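Long-range contacts in glutamate--tRNA ligase (Methanothermobacter thermautotrophicus, PDB 3AII), which attaches glutamate to tRNA at the expense of ATP, probably by way of a glutamyl-adenylate, as an archaeal non-discriminating glutamyl-tRNA synthetase: residues A[405-410]-A[513-518]; A[444-449]-A[491-496]. All coordinates share one frame; numbering follows the deposited sequence.

Both contacts belong to the C-terminal anticodon-binding region of the enzyme, about 31 Å (contact 1) and 38 Å (contact 2) from the centre of the chain to their own centres. Contact 2 is nested within the loop that contact 1 closes, and the two centres lie about 8 Å apart, so the strand pairs press on each other directly. Phe405 CD2 of contact 1 comes 3.1 Å from Trp493 O of contact 2, and Val515 CG2 packs 3.6 Å from Tyr447 CB. Contact 1 joins strands of one six-stranded sheet and contact 2 those of the next. Neither includes residues of the HIGH motif or the zinc site, which belong to the catalytic region.

Contact 1: A[405-410]-A[513-518]; sequences FFAADP and RGVIEA
Ala407 and Val515 face each other as an antiparallel hydrogen-bonded pair: Ala407 N donates to Val515 O (2.8 Å), and Val515 N returns a bond to Ala407 O (3.1 Å). Asp409 N to Arg513 O (2.8 Å) and Glu517 N to Phe405 O (3.1 Å) continue the pairing in both directions, and a water links Asp409 OD1 to Arg513 N.

At the Phe405 end a carboxylate does the work of a backbone carbonyl. Phe405 N donates to Glu517 OE2 (2.7 Å), reaching it on the anti side and 18° out of the carboxylate plane. Glu517 CG stands between its backbone N and carbonyl carbon (chi1 73°), and the extended chain beyond carries the acid back to the facing strand. The salt bridge from Arg438 to the same oxygen would favour the ionised acid; Arg438 also makes a cation-pi contact with the Phe405 ring.

The apolar contacts divide between the two faces of the sheet. On one, Phe406 CB meets Ile516 CG1, while Phe406 CE1 lies 3.7 Å from Gly514 CA; a beta carbon on Gly514 would collide with that ring and with Ala407 O. On the other, Val515 CG2 touches Ala407 CB; Pro410 CB, past the end of the strand, also reaches Val515 CG2 (4.1 Å). Pro410 and Val515 pack against Tyr447, and small Ala407 against Pro449.

The pairing joins strands 402-408 and 511-516, consistent with the proximal beta-barrel of the anticodon-binding region, as in glutaminyl-tRNA synthetase.

Contact 2: A[444-449]-A[491-496]; sequences GEVYLP and IHWVPA
His492 and Trp493 both hold CG between their own backbone N and carbonyl carbon (chi1 57° and 62°), which brings the imidazole face against Pro449 and the indole beside Val446. Pro449 CG lies over one face of the His492 ring, 3.8 Å from its centroid and 25° off the normal, a CH-pi contact. A hydrogen bond between Arg533 and His492 ND1 probably limits the rotation of the ring. An alanine in place of His492 would probably leave Pro449 CG without its aromatic partner and Arg533 without this acceptor.

Pro449 has no N-H to offer, and its CD abuts His492 O at 3.2 Å; that buried carbonyl has no hydrogen-bond partner. Further along, Val446 CG1 meets Trp493 CE3 at 3.8 Å, and Leu448 CD2 rests on Trp493 CB at 3.7 Å. Trp493 NE1 is satisfied by Ile461 O.

The backbones join through Tyr447 N to Val494 O (2.8 Å), Val494 N to Tyr447 O (3.1 Å) and Ala496 N to Glu445 O (3.0 Å). Small Ala496 fits against the Tyr447 ring, whose OH shares a water with Ala496 O.

Strands 445-449 and 489-495, antiparallel neighbours, are consistent with the distal beta-barrel of the anticodon-binding region, as in glutaminyl-tRNA synthetase.

Contact 1: A[405-410]-A[513-518]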
loop_
_atom_site.group_PDB
_atom_site.type_symbol
_atom_site.label_atom_id
_atom_site.label_comp_id
_atom_site.label_asym_id
_atom_site.label_seq_id
_atom_site.Cartn_x
_atom_site.Cartn_y
_atom_site.Cartn_z
ATOM N N PHE A 405 9.305 28.840 2.530
ATOM C CA PHE A 405 10.204 28.921 1.367
ATOM C C PHE A 405 11.416 28.014 1.586
ATOM O O PHE A 405 12.210 28.255 2.504
ATOM C CB PHE A 405 10.712 30.355 1.161
ATOM C CG PHE A 405 9.675 31.323 0.637
ATOM C CD1 PHE A 405 8.579 30.875 -0.091
ATOM C CD2 PHE A 405 9.824 32.688 0.852
ATOM C CE1 PHE A 405 7.626 31.784 -0.579
ATOM C CE2 PHE A 405 8.878 33.593 0.362
ATOM C CZ PHE A 405 7.794 33.138 -0.361
ATOM N N PHE A 406 11.549 26.990 0.743
ATOM C CA PHE A 406 12.729 26.135 0.691
ATOM C C PHE A 406 13.362 26.345 -0.672
ATOM O O PHE A 406 12.725 26.112 -1.690
ATOM C CB PHE A 406 12.327 24.661 0.871
ATOM C CG PHE A 406 13.413 23.663 0.492
ATOM C CD1 PHE A 406 14.531 23.496 1.296
ATOM C CD2 PHE A 406 13.285 22.884 -0.652
ATOM C CE1 PHE A 406 15.527 22.577 0.959
ATOM C CE2 PHE A 406 14.266 21.953 -1.000
ATOM C CZ PHE A 406 15.385 21.800 -0.197
ATOM N N ALA A 407 14.608 26.808 -0.677
ATOM C CA ALA A 407 15.339 27.023 -1.922
ATOM C C ALA A 407 16.274 25.840 -2.163
ATOM O O ALA A 407 17.314 25.726 -1.508
ATOM C CB ALA A 407 16.132 28.326 -1.846
ATOM N N ALA A 408 15.883 24.967 -3.090
ATOM C CA ALA A 408 16.700 23.823 -3.497
ATOM C C ALA A 408 17.930 24.306 -4.270
ATOM O O ALA A 408 17.827 25.249 -5.046
ATOM C CB ALA A 408 15.888 22.911 -4.369
ATOM N N ASP A 409 19.067 23.637 -4.075
ATOM C CA ASP A 409 20.312 23.976 -4.786
ATOM C C ASP A 409 20.513 25.487 -4.841
ATOM O O ASP A 409 20.625 26.083 -5.917
ATOM C CB ASP A 409 20.314 23.373 -6.189
ATOM C CG ASP A 409 20.376 21.852 -6.167
ATOM O OD1 ASP A 409 20.943 21.280 -5.208
ATOM O OD2 ASP A 409 19.851 21.229 -7.106
ATOM N N PRO A 410 20.562 26.111 -3.666
ATOM C CA PRO A 410 20.480 27.565 -3.603
ATOM C C PRO A 410 21.748 28.249 -4.098
ATOM O O PRO A 410 22.848 27.705 -4.001
ATOM C CB PRO A 410 20.281 27.829 -2.113
ATOM C CG PRO A 410 20.948 26.661 -1.443
ATOM C CD PRO A 410 20.649 25.499 -2.330
ATOM N N ARG A 513 19.210 19.028 -1.664
ATOM C CA ARG A 513 19.706 19.858 -0.561
ATOM C C ARG A 513 19.417 21.323 -0.803
ATOM O O ARG A 513 19.397 21.769 -1.950
ATOM C CB ARG A 513 21.215 19.682 -0.385
ATOM C CG ARG A 513 21.660 18.249 -0.173
ATOM C CD ARG A 513 22.983 18.210 0.568
ATOM N NE ARG A 513 23.374 16.845 0.899
ATOM C CZ ARG A 513 24.309 16.532 1.790
ATOM N NH1 ARG A 513 24.948 17.492 2.446
ATOM N NH2 ARG A 513 24.599 15.260 2.029
ATOM N N GLY A 514 19.204 22.078 0.269
ATOM C CA GLY A 514 18.970 23.507 0.125
ATOM C C GLY A 514 18.893 24.203 1.463
ATOM O O GLY A 514 19.419 23.712 2.460
ATOM N N VAL A 515 18.243 25.365 1.470
ATOM C CA VAL A 515 18.027 26.110 2.695
ATOM C C VAL A 515 16.551 26.454 2.824
ATOM O O VAL A 515 15.837 26.559 1.831
ATOM C CB VAL A 515 18.888 27.387 2.782
ATOM C CG1 VAL A 515 20.372 27.017 2.905
ATOM C CG2 VAL A 515 18.646 28.293 1.569
ATOM N N ILE A 516 16.109 26.626 4.062
ATOM C CA ILE A 516 14.710 26.924 4.335
ATOM C C ILE A 516 14.646 28.117 5.289
ATOM O O ILE A 516 15.581 28.386 6.036
ATOM C CB ILE A 516 13.984 25.656 4.900
ATOM C CG1 ILE A 516 12.459 25.839 4.929
ATOM C CG2 ILE A 516 14.558 25.259 6.279
ATOM C CD1 ILE A 516 11.677 24.528 5.129
ATOM N N GLU A 517 13.549 28.857 5.244
ATOM C CA GLU A 517 13.427 30.028 6.094
ATOM C C GLU A 517 13.380 29.676 7.592
ATOM O O GLU A 517 12.994 28.572 7.971
ATOM C CB GLU A 517 12.216 30.856 5.676
ATOM C CG GLU A 517 10.894 30.235 6.059
ATOM C CD GLU A 517 9.736 31.061 5.543
ATOM O OE1 GLU A 517 9.214 31.904 6.303
ATOM O OE2 GLU A 517 9.365 30.869 4.371
ATOM N N ALA A 518 13.800 30.641 8.416
ATOM C CA ALA A 518 13.951 30.460 9.860
ATOM C C ALA A 518 12.751 29.856 10.568
ATOM O O ALA A 518 12.908 29.030 11.471
ATOM C CB ALA A 518 14.325 31.797 10.518
HETATM O O HOH W 1 20.800 18.856 -3.992
#

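Contact 2: A[444-449]-A[491-496]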
loop_
_atom_site.group_PDB
_atom_site.type_symbol
_atom_site.label_atom_id
_atom_site.label_comp_id
_atom_site.label_asym_id
_atom_site.label_seq_id
_atom_site.Cartn_x
_atom_site.Cartn_y
_atom_site.Cartn_z
ATOM N N GLY A 444 20.372 42.177 2.842
ATOM C CA GLY A 444 21.383 42.306 1.804
ATOM C C GLY A 444 21.510 41.081 0.918
ATOM O O GLY A 444 21.334 41.168 -0.293
ATOM N N GLU A 445 21.808 39.933 1.518
ATOM C CA GLU A 445 22.009 38.708 0.746
ATOM C C GLU A 445 20.805 37.780 0.857
ATOM O O GLU A 445 20.138 37.732 1.893
ATOM C CB GLU A 445 23.255 37.960 1.225
ATOM C CG GLU A 445 24.572 38.615 0.809
ATOM C CD GLU A 445 25.771 37.873 1.360
ATOM O OE1 GLU A 445 25.761 37.543 2.565
ATOM O OE2 GLU A 445 26.722 37.622 0.590
ATOM N N VAL A 446 20.539 37.045 -0.213
ATOM C CA VAL A 446 19.478 36.038 -0.201
ATOM C C VAL A 446 19.961 34.756 -0.841
ATOM O O VAL A 446 20.936 34.748 -1.603
ATOM C CB VAL A 446 18.221 36.498 -0.973
ATOM C CG1 VAL A 446 17.651 37.755 -0.377
ATOM C CG2 VAL A 446 18.534 36.706 -2.482
ATOM N N TYR A 447 19.275 33.662 -0.530
ATOM C CA TYR A 447 19.442 32.434 -1.288
ATOM C C TYR A 447 18.289 32.294 -2.270
ATOM O O TYR A 447 17.120 32.421 -1.885
ATOM C CB TYR A 447 19.451 31.227 -0.347
ATOM C CG TYR A 447 20.688 31.114 0.518
ATOM C CD1 TYR A 447 20.653 31.484 1.855
ATOM C CD2 TYR A 447 21.874 30.589 0.007
ATOM C CE1 TYR A 447 21.774 31.364 2.662
ATOM C CE2 TYR A 447 23.004 30.467 0.805
ATOM C CZ TYR A 447 22.941 30.847 2.133
ATOM O OH TYR A 447 24.051 30.719 2.942
ATOM N N LEU A 448 18.605 32.058 -3.542
ATOM C CA LEU A 448 17.579 31.747 -4.535
ATOM C C LEU A 448 17.733 30.315 -5.014
ATOM O O LEU A 448 18.851 29.804 -5.098
ATOM C CB LEU A 448 17.686 32.659 -5.759
ATOM C CG LEU A 448 17.556 34.160 -5.565
ATOM C CD1 LEU A 448 17.574 34.869 -6.929
ATOM C CD2 LEU A 448 16.283 34.475 -4.832
ATOM N N PRO A 449 16.614 29.663 -5.343
ATOM C CA PRO A 449 16.707 28.306 -5.894
ATOM C C PRO A 449 17.473 28.338 -7.202
ATOM O O PRO A 449 17.127 29.110 -8.092
ATOM C CB PRO A 449 15.244 27.911 -6.133
ATOM C CG PRO A 449 14.482 29.206 -6.161
ATOM C CD PRO A 449 15.229 30.160 -5.276
ATOM N N ILE A 491 9.653 34.431 -7.716
ATOM C CA ILE A 491 10.603 33.443 -7.239
ATOM C C ILE A 491 10.596 33.428 -5.716
ATOM O O ILE A 491 10.518 34.481 -5.068
ATOM C CB ILE A 491 12.044 33.672 -7.803
ATOM C CG1 ILE A 491 12.915 32.424 -7.580
ATOM C CG2 ILE A 491 12.690 34.896 -7.188
ATOM C CD1 ILE A 491 14.231 32.444 -8.362
ATOM N N HIS A 492 10.663 32.232 -5.136
ATOM C CA HIS A 492 10.787 32.149 -3.683
ATOM C C HIS A 492 12.244 32.377 -3.313
ATOM O O HIS A 492 13.127 32.357 -4.183
ATOM C CB HIS A 492 10.217 30.836 -3.114
ATOM C CG HIS A 492 10.829 29.593 -3.684
ATOM N ND1 HIS A 492 10.632 29.194 -4.986
ATOM C CD2 HIS A 492 11.588 28.627 -3.105
ATOM C CE1 HIS A 492 11.264 28.051 -5.198
ATOM N NE2 HIS A 492 11.852 27.687 -4.071
ATOM N N TRP A 493 12.492 32.626 -2.036
ATOM C CA TRP A 493 13.787 33.138 -1.595
ATOM C C TRP A 493 13.922 32.998 -0.083
ATOM O O TRP A 493 12.923 32.883 0.635
ATOM C CB TRP A 493 13.952 34.611 -2.024
ATOM C CG TRP A 493 12.909 35.497 -1.399
ATOM C CD1 TRP A 493 11.597 35.628 -1.780
ATOM C CD2 TRP A 493 13.079 36.324 -0.250
ATOM N NE1 TRP A 493 10.952 36.524 -0.940
ATOM C CE2 TRP A 493 11.841 36.953 0.007
ATOM C CE3 TRP A 493 14.165 36.611 0.583
ATOM C CZ2 TRP A 493 11.662 37.841 1.080
ATOM C CZ3 TRP A 493 13.986 37.498 1.635
ATOM C CH2 TRP A 493 12.743 38.104 1.868
ATOM N N VAL A 494 15.161 32.979 0.394
ATOM C CA VAL A 494 15.445 32.872 1.820
ATOM C C VAL A 494 16.490 33.915 2.236
ATOM O O VAL A 494 17.557 33.997 1.629
ATOM C CB VAL A 494 15.981 31.469 2.166
ATOM C CG1 VAL A 494 16.217 31.356 3.669
ATOM C CG2 VAL A 494 15.001 30.372 1.687
ATOM N N PRO A 495 16.189 34.724 3.267
ATOM C CA PRO A 495 17.177 35.679 3.784
ATOM C C PRO A 495 18.450 34.942 4.188
ATOM O O PRO A 495 18.373 33.921 4.872
ATOM C CB PRO A 495 16.497 36.259 5.031
ATOM C CG PRO A 495 15.033 36.045 4.830
ATOM C CD PRO A 495 14.890 34.808 3.966
ATOM N N ALA A 496 19.611 35.444 3.791
ATOM C CA ALA A 496 20.840 34.685 4.016
ATOM C C ALA A 496 21.190 34.543 5.498
ATOM O O ALA A 496 21.705 33.503 5.927
ATOM C CB ALA A 496 21.993 35.310 3.259
HETATM O O HOH W 2 23.981 32.182 4.992
#